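Local coordinates for intimin (Escherichia coli O127:H6 str. E2348/69, PDB 6TQD), which acts as an attaching and effacing adhesin whose extracellular juncture domains adopt a constitutively extended conformation, at residues A[175-187]-A[195-207]. Sequence-based numbering, arbitrary orientation.
Sequences TLKSDKPGQVVVS and SALNANAVIFVDQ
Phe204 sets CG anti to its carbonyl carbon (chi1 -73°), which drops the ring onto Ser178, and Leu176, with CG anti to the backbone N, sends CD2 to the far edge of that ring. Ser178 CB lies over the ring centre, 3.6 Å from the centroid and 7° off the normal, a CH-pi contact made almost straight down on one face. Leu176 CD2 comes in at the edge, in the ring plane, 3.7 Å from Phe204 CE2, while Val184 CG2 is equally close to Phe204 CD2. The hydroxyl of Ser178 has other work: its OG accepts from Lys180 N in an ST turn and also hydrogen-bonds Thr156 O, so two backbone partners hold that hydroxyl.

At the backbone of Phe204, Gly182 and Phe204 form an antiparallel hydrogen-bonded pair with both N-H...O bonds made, Phe204 N reaching Gly182 O nearly straight, at 170°. The backbone angles of Gly182 would press any CB against Pro181 O, which calls for glycine. Two residues along, past the non-hydrogen-bonded pair Gln183 and Ile203, Val184 and Val202 repeat the pairing, their side chains on the same face as the ring. The ladder then breaks. A water joins the two strands there, donating to Val184 O and Asn200 O and accepting a longer bond from Val186 N. Beyond it the register has slipped by one, and Ala199 N resumes with a 2.8 Å bond to Val186 O.

This hairpin of strands 182-189 and 197-205 belongs to one sheet of the bacterial Ig-like sandwich, flanked by strands 147-154 and 121-123. Leu176 comes from strand 171-177 of the facing sheet; Tyr132 on neighbouring strand 130-138 touches Leu176, Val186, Ala199 and Val202, extending the core between the two sheets.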
ATOM      1  N   THR A 175     -15.841  13.918 -12.775  1.00 12.72           N
ATOM      2  CA  THR A 175     -16.502  13.363 -13.950  1.00 13.36           C
ATOM      3  C   THR A 175     -15.836  13.870 -15.228  1.00 13.77           C
ATOM      4  O   THR A 175     -15.182  14.916 -15.241  1.00 15.93           O
ATOM      5  CB  THR A 175     -18.007  13.670 -14.001  1.00 18.98           C
ATOM      6  OG1 THR A 175     -18.217  15.039 -14.372  1.00 21.06           O
ATOM      7  CG2 THR A 175     -18.668  13.391 -12.650  1.00 18.38           C
ATOM      8  N   LEU A 176     -15.985  13.082 -16.288  1.00 14.20           N
ATOM      9  CA  LEU A 176     -15.388  13.334 -17.592  1.00 14.66           C
ATOM     10  C   LEU A 176     -16.461  13.171 -18.661  1.00 16.34           C
ATOM     11  O   LEU A 176     -17.216  12.200 -18.630  1.00 15.65           O
ATOM     12  CB  LEU A 176     -14.267  12.320 -17.840  1.00 14.91           C
ATOM     13  CG  LEU A 176     -13.464  12.525 -19.115  1.00 15.46           C
ATOM     14  CD1 LEU A 176     -12.488  13.682 -18.934  1.00 14.44           C
ATOM     15  CD2 LEU A 176     -12.743  11.245 -19.514  1.00 15.67           C
ATOM     16  N   LYS A 177     -16.516  14.113 -19.600  1.00 16.18           N
ATOM     17  CA  LYS A 177     -17.445  14.064 -20.730  1.00 17.12           C
ATOM     18  C   LYS A 177     -16.690  14.475 -21.985  1.00 18.84           C
ATOM     19  O   LYS A 177     -15.665  15.158 -21.914  1.00 17.58           O
ATOM     20  CB  LYS A 177     -18.634  15.017 -20.535  1.00 17.61           C
ATOM     21  CG  LYS A 177     -19.453  14.755 -19.280  1.00 20.83           C
ATOM     22  CD  LYS A 177     -20.467  15.862 -19.031  1.00 24.28           C
ATOM     23  CE  LYS A 177     -21.235  15.621 -17.740  1.00 30.80           C
ATOM     24  NZ  LYS A 177     -22.227  16.699 -17.470  1.00 36.32           N
ATOM     25  N   SER A 178     -17.202  14.074 -23.146  1.00 20.29           N
ATOM     26  CA  SER A 178     -16.546  14.456 -24.394  1.00 21.31           C
ATOM     27  C   SER A 178     -17.541  14.465 -25.542  1.00 21.84           C
ATOM     28  O   SER A 178     -18.454  13.637 -25.585  1.00 21.58           O
ATOM     29  CB  SER A 178     -15.395  13.507 -24.747  1.00 21.20           C
ATOM     30  OG  SER A 178     -14.748  13.927 -25.934  1.00 22.46           O
ATOM     31  N   ASP A 179     -17.341  15.410 -26.465  1.00 21.72           N
ATOM     32  CA  ASP A 179     -18.076  15.511 -27.719  1.00 27.58           C
ATOM     33  C   ASP A 179     -17.352  14.864 -28.896  1.00 26.54           C
ATOM     34  O   ASP A 179     -17.840  14.946 -30.026  1.00 27.68           O
ATOM     35  CB  ASP A 179     -18.297  16.991 -28.067  1.00 36.44           C
ATOM     36  CG  ASP A 179     -19.313  17.660 -27.172  1.00 47.13           C
ATOM     37  OD1 ASP A 179     -20.503  17.278 -27.227  1.00 52.19           O
ATOM     38  OD2 ASP A 179     -18.924  18.572 -26.410  1.00 50.37           O
ATOM     39  N   LYS A 180     -16.200  14.244 -28.673  1.00 25.32           N
ATOM     40  CA  LYS A 180     -15.377  13.718 -29.752  1.00 27.86           C
ATOM     41  C   LYS A 180     -15.107  12.243 -29.496  1.00 27.35           C
ATOM     42  O   LYS A 180     -14.775  11.864 -28.357  1.00 28.31           O
ATOM     43  CB  LYS A 180     -14.048  14.494 -29.797  1.00 35.84           C
ATOM     44  CG  LYS A 180     -13.057  13.976 -30.828  1.00 45.26           C
ATOM     45  CD  LYS A 180     -11.794  14.830 -30.857  1.00 52.96           C
ATOM     46  CE  LYS A 180     -10.753  14.263 -31.810  1.00 57.68           C
ATOM     47  NZ  LYS A 180      -9.501  15.071 -31.807  1.00 60.48           N
ATOM     48  N   PRO A 181     -15.234  11.380 -30.503  1.00 24.01           N
ATOM     49  CA  PRO A 181     -14.838   9.978 -30.311  1.00 22.33           C
ATOM     50  C   PRO A 181     -13.328   9.860 -30.178  1.00 23.00           C
ATOM     51  O   PRO A 181     -12.574  10.577 -30.835  1.00 26.53           O
ATOM     52  CB  PRO A 181     -15.332   9.292 -31.591  1.00 23.50           C
ATOM     53  CG  PRO A 181     -15.334  10.373 -32.602  1.00 25.52           C
ATOM     54  CD  PRO A 181     -15.751  11.616 -31.865  1.00 25.66           C
ATOM     55  N   GLY A 182     -12.898   8.937 -29.335  1.00 26.02           N
ATOM     56  CA  GLY A 182     -11.481   8.696 -29.139  1.00 25.20           C
ATOM     57  C   GLY A 182     -11.192   8.272 -27.713  1.00 25.10           C
ATOM     58  O   GLY A 182     -12.072   8.223 -26.853  1.00 22.27           O
ATOM     59  N   GLN A 183      -9.916   7.977 -27.476  1.00 22.38           N
ATOM     60  CA  GLN A 183      -9.451   7.546 -26.167  1.00 20.61           C
ATOM     61  C   GLN A 183      -9.023   8.746 -25.329  1.00 19.88           C
ATOM     62  O   GLN A 183      -8.505   9.735 -25.844  1.00 20.11           O
ATOM     63  CB  GLN A 183      -8.262   6.598 -26.327  1.00 26.28           C
ATOM     64  CG  GLN A 183      -8.628   5.208 -26.829  1.00 33.91           C
ATOM     65  CD  GLN A 183      -7.448   4.251 -26.801  1.00 43.01           C
ATOM     66  OE1 GLN A 183      -6.375   4.582 -26.293  1.00 46.40           O
ATOM     67  NE2 GLN A 183      -7.638   3.060 -27.356  1.00 46.97           N
ATOM     68  N   VAL A 184      -9.241   8.643 -24.015  1.00 19.83           N
ATOM     69  CA  VAL A 184      -8.881   9.701 -23.079  1.00 18.27           C
ATOM     70  C   VAL A 184      -8.206   9.065 -21.872  1.00 17.49           C
ATOM     71  O   VAL A 184      -8.687   8.055 -21.350  1.00 17.49           O
ATOM     72  CB  VAL A 184     -10.123  10.495 -22.623  1.00 17.99           C
ATOM     73  CG1 VAL A 184      -9.717  11.670 -21.748  1.00 17.36           C
ATOM     74  CG2 VAL A 184     -10.945  10.970 -23.818  1.00 18.81           C
ATOM     75  N   VAL A 185      -7.095   9.653 -21.428  1.00 17.08           N
ATOM     76  CA  VAL A 185      -6.409   9.250 -20.206  1.00 16.30           C
ATOM     77  C   VAL A 185      -6.477  10.414 -19.231  1.00 15.58           C
ATOM     78  O   VAL A 185      -6.089  11.536 -19.570  1.00 15.67           O
ATOM     79  CB  VAL A 185      -4.947   8.850 -20.473  1.00 16.45           C
ATOM     80  CG1 VAL A 185      -4.226   8.567 -19.157  1.00 15.61           C
ATOM     81  CG2 VAL A 185      -4.867   7.634 -21.376  1.00 17.40           C
ATOM     82  N   VAL A 186      -6.972  10.143 -18.024  1.00 14.87           N
ATOM     83  CA  VAL A 186      -7.044  11.120 -16.950  1.00 14.13           C
ATOM     84  C   VAL A 186      -6.092  10.678 -15.849  1.00 13.45           C
ATOM     85  O   VAL A 186      -5.881   9.480 -15.646  1.00 13.93           O
ATOM     86  CB  VAL A 186      -8.476  11.229 -16.390  1.00 13.88           C
ATOM     87  CG1 VAL A 186      -8.550  12.306 -15.342  1.00 13.17           C
ATOM     88  CG2 VAL A 186      -9.472  11.500 -17.521  1.00 14.62           C
ATOM     89  N   SER A 187      -5.508  11.655 -15.144  1.00 12.92           N
ATOM     90  CA  SER A 187      -4.577  11.372 -14.058  1.00 12.27           C
ATOM     91  C   SER A 187      -5.027  12.056 -12.775  1.00 11.48           C
ATOM     92  O   SER A 187      -5.782  13.035 -12.786  1.00 11.45           O
ATOM     93  CB  SER A 187      -3.168  11.865 -14.406  1.00 12.38           C
ATOM     94  OG  SER A 187      -3.121  13.280 -14.379  1.00 13.11           O
ATOM     95  N   SER A 195       4.941  12.361  -9.467  1.00 10.40           N
ATOM     96  CA  SER A 195       4.223  12.443 -10.728  1.00 13.80           C
ATOM     97  C   SER A 195       2.828  11.877 -10.508  1.00 10.35           C
ATOM     98  O   SER A 195       2.565  11.193  -9.521  1.00 10.90           O
ATOM     99  CB  SER A 195       4.953  11.673 -11.832  1.00 18.34           C
ATOM    100  OG  SER A 195       5.042  10.297 -11.513  1.00 21.41           O
ATOM    101  N   ALA A 196       1.923  12.195 -11.428  1.00 12.04           N
ATOM    102  CA  ALA A 196       0.538  11.771 -11.294  1.00 10.56           C
ATOM    103  C   ALA A 196       0.377  10.291 -11.643  1.00 11.84           C
ATOM    104  O   ALA A 196       1.214   9.694 -12.322  1.00 16.33           O
ATOM    105  CB  ALA A 196      -0.375  12.613 -12.201  1.00 13.09           C
ATOM    106  N   LEU A 197      -0.709   9.688 -11.134  1.00 10.65           N
ATOM    107  CA  LEU A 197      -1.102   8.329 -11.472  1.00 10.97           C
ATOM    108  C   LEU A 197      -2.155   8.382 -12.580  1.00 11.61           C
ATOM    109  O   LEU A 197      -3.219   8.977 -12.394  1.00 11.47           O
ATOM    110  CB  LEU A 197      -1.699   7.622 -10.249  1.00 10.91           C
ATOM    111  CG  LEU A 197      -2.205   6.196 -10.505  1.00 14.95           C
ATOM    112  CD1 LEU A 197      -1.036   5.285 -10.904  1.00 18.22           C
ATOM    113  CD2 LEU A 197      -2.930   5.628  -9.285  1.00 12.88           C
ATOM    114  N   ASN A 198      -1.863   7.742 -13.716  1.00 12.32           N
ATOM    115  CA  ASN A 198      -2.808   7.695 -14.829  1.00 13.00           C
ATOM    116  C   ASN A 198      -3.832   6.584 -14.633  1.00 13.02           C
ATOM    117  O   ASN A 198      -3.473   5.449 -14.303  1.00 16.18           O
ATOM    118  CB  ASN A 198      -2.077   7.417 -16.144  1.00 13.81           C
ATOM    119  CG  ASN A 198      -1.243   8.584 -16.618  1.00 16.66           C
ATOM    120  OD1 ASN A 198      -1.250   9.653 -16.019  1.00 15.04           O
ATOM    121  ND2 ASN A 198      -0.513   8.379 -17.703  1.00 20.00           N
ATOM    122  N   ALA A 199      -5.097   6.900 -14.867  1.00 13.17           N
ATOM    123  CA  ALA A 199      -6.112   5.870 -14.985  1.00 13.76           C
ATOM    124  C   ALA A 199      -5.964   5.143 -16.326  1.00 14.92           C
ATOM    125  O   ALA A 199      -5.319   5.626 -17.256  1.00 15.98           O
ATOM    126  CB  ALA A 199      -7.505   6.496 -14.955  1.00 15.00           C
ATOM    127  N   ASN A 200      -6.600   3.977 -16.423  1.00 16.79           N
ATOM    128  CA  ASN A 200      -6.653   3.286 -17.700  1.00 20.96           C
ATOM    129  C   ASN A 200      -7.432   4.132 -18.705  1.00 19.25           C
ATOM    130  O   ASN A 200      -8.332   4.891 -18.346  1.00 18.69           O
ATOM    131  CB  ASN A 200      -7.339   1.929 -17.546  1.00 26.65           C
ATOM    132  CG  ASN A 200      -6.466   0.905 -16.851  1.00 31.86           C
ATOM    133  OD1 ASN A 200      -5.246   1.061 -16.763  1.00 31.75           O
ATOM    134  ND2 ASN A 200      -7.089  -0.158 -16.357  1.00 38.66           N
ATOM    135  N   ALA A 201      -7.063   4.009 -19.974  1.00 18.64           N
ATOM    136  CA  ALA A 201      -7.745   4.761 -21.010  1.00 19.24           C
ATOM    137  C   ALA A 201      -9.204   4.349 -21.056  1.00 21.00           C
ATOM    138  O   ALA A 201      -9.542   3.185 -20.822  1.00 22.57           O
ATOM    139  CB  ALA A 201      -7.105   4.481 -22.370  1.00 19.91           C
ATOM    140  N   VAL A 202     -10.070   5.322 -21.340  1.00 17.64           N
ATOM    141  CA  VAL A 202     -11.467   5.084 -21.664  1.00 18.00           C
ATOM    142  C   VAL A 202     -11.666   5.558 -23.094  1.00 18.91           C
ATOM    143  O   VAL A 202     -10.844   6.282 -23.650  1.00 19.13           O
ATOM    144  CB  VAL A 202     -12.427   5.807 -20.706  1.00 17.40           C
ATOM    145  CG1 VAL A 202     -12.208   5.332 -19.277  1.00 17.57           C
ATOM    146  CG2 VAL A 202     -12.246   7.317 -20.798  1.00 17.29           C
ATOM    147  N   ILE A 203     -12.768   5.136 -23.695  1.00 19.45           N
ATOM    148  CA  ILE A 203     -13.053   5.461 -25.088  1.00 22.08           C
ATOM    149  C   ILE A 203     -14.447   6.059 -25.179  1.00 22.77           C
ATOM    150  O   ILE A 203     -15.410   5.490 -24.650  1.00 22.05           O
ATOM    151  CB  ILE A 203     -12.909   4.227 -26.003  1.00 26.23           C
ATOM    152  CG1 ILE A 203     -13.060   4.640 -27.467  1.00 32.44           C
ATOM    153  CG2 ILE A 203     -13.934   3.159 -25.634  1.00 26.37           C
ATOM    154  CD1 ILE A 203     -12.523   3.607 -28.445  1.00 38.08           C
ATOM    155  N   PHE A 204     -14.565   7.184 -25.880  1.00 20.92           N
ATOM    156  CA  PHE A 204     -15.867   7.764 -26.201  1.00 21.24           C
ATOM    157  C   PHE A 204     -16.238   7.335 -27.615  1.00 22.31           C
ATOM    158  O   PHE A 204     -15.408   7.408 -28.530  1.00 23.31           O
ATOM    159  CB  PHE A 204     -15.817   9.287 -26.084  1.00 21.30           C
ATOM    160  CG  PHE A 204     -15.753   9.787 -24.660  1.00 19.99           C
ATOM    161  CD1 PHE A 204     -16.910  10.007 -23.932  1.00 19.64           C
ATOM    162  CD2 PHE A 204     -14.532  10.018 -24.042  1.00 19.41           C
ATOM    163  CE1 PHE A 204     -16.860  10.463 -22.633  1.00 18.74           C
ATOM    164  CE2 PHE A 204     -14.477  10.471 -22.738  1.00 18.50           C
ATOM    165  CZ  PHE A 204     -15.638  10.691 -22.029  1.00 18.17           C
ATOM    166  N   VAL A 205     -17.483   6.878 -27.786  1.00 22.64           N
ATOM    167  CA  VAL A 205     -17.920   6.192 -28.996  1.00 24.34           C
ATOM    168  C   VAL A 205     -19.079   6.944 -29.640  1.00 24.83           C
ATOM    169  O   VAL A 205     -19.989   7.418 -28.952  1.00 26.06           O
ATOM    170  CB  VAL A 205     -18.335   4.737 -28.677  1.00 27.70           C
ATOM    171  CG1 VAL A 205     -18.620   3.962 -29.957  1.00 31.92           C
ATOM    172  CG2 VAL A 205     -17.256   4.035 -27.855  1.00 30.18           C
ATOM    173  N   ASP A 206     -19.049   7.039 -30.962  1.00 27.10           N
ATOM    174  CA  ASP A 206     -20.175   7.600 -31.693  1.00 33.60           C
ATOM    175  C   ASP A 206     -21.228   6.522 -31.926  1.00 35.00           C
ATOM    176  O   ASP A 206     -20.914   5.342 -32.120  1.00 33.60           O
ATOM    177  CB  ASP A 206     -19.736   8.138 -33.055  1.00 41.57           C
ATOM    178  CG  ASP A 206     -19.065   9.491 -32.962  1.00 47.95           C
ATOM    179  OD1 ASP A 206     -19.360  10.245 -32.010  1.00 49.20           O
ATOM    180  OD2 ASP A 206     -18.248   9.805 -33.855  1.00 51.19           O
ATOM    181  N   GLN A 207     -22.489   6.938 -31.904  1.00 38.52           N
ATOM    182  CA  GLN A 207     -23.600   6.011 -32.084  1.00 41.71           C
ATOM    183  C   GLN A 207     -24.919   6.765 -32.186  1.00 43.52           C
ATOM    184  O   GLN A 207     -24.988   7.957 -31.890  1.00 44.40           O
ATOM    185  CB  GLN A 207     -23.652   5.020 -30.921  1.00 43.06           C
ATOM    186  CG  GLN A 207     -23.745   5.669 -29.551  1.00 46.16           C
ATOM    187  CD  GLN A 207     -23.592   4.667 -28.424  1.00 49.61           C
ATOM    188  OE1 GLN A 207     -22.479   4.361 -27.997  1.00 52.04           O
ATOM    189  NE2 GLN A 207     -24.715   4.144 -27.940  1.00 51.56           N
ATOM    190  OXT GLN A 207     -25.943   6.201 -32.569  1.00 44.58           O
TER
HETATM  191  O   HOH W   1      -8.920   7.543 -18.549  1.00 12.46           O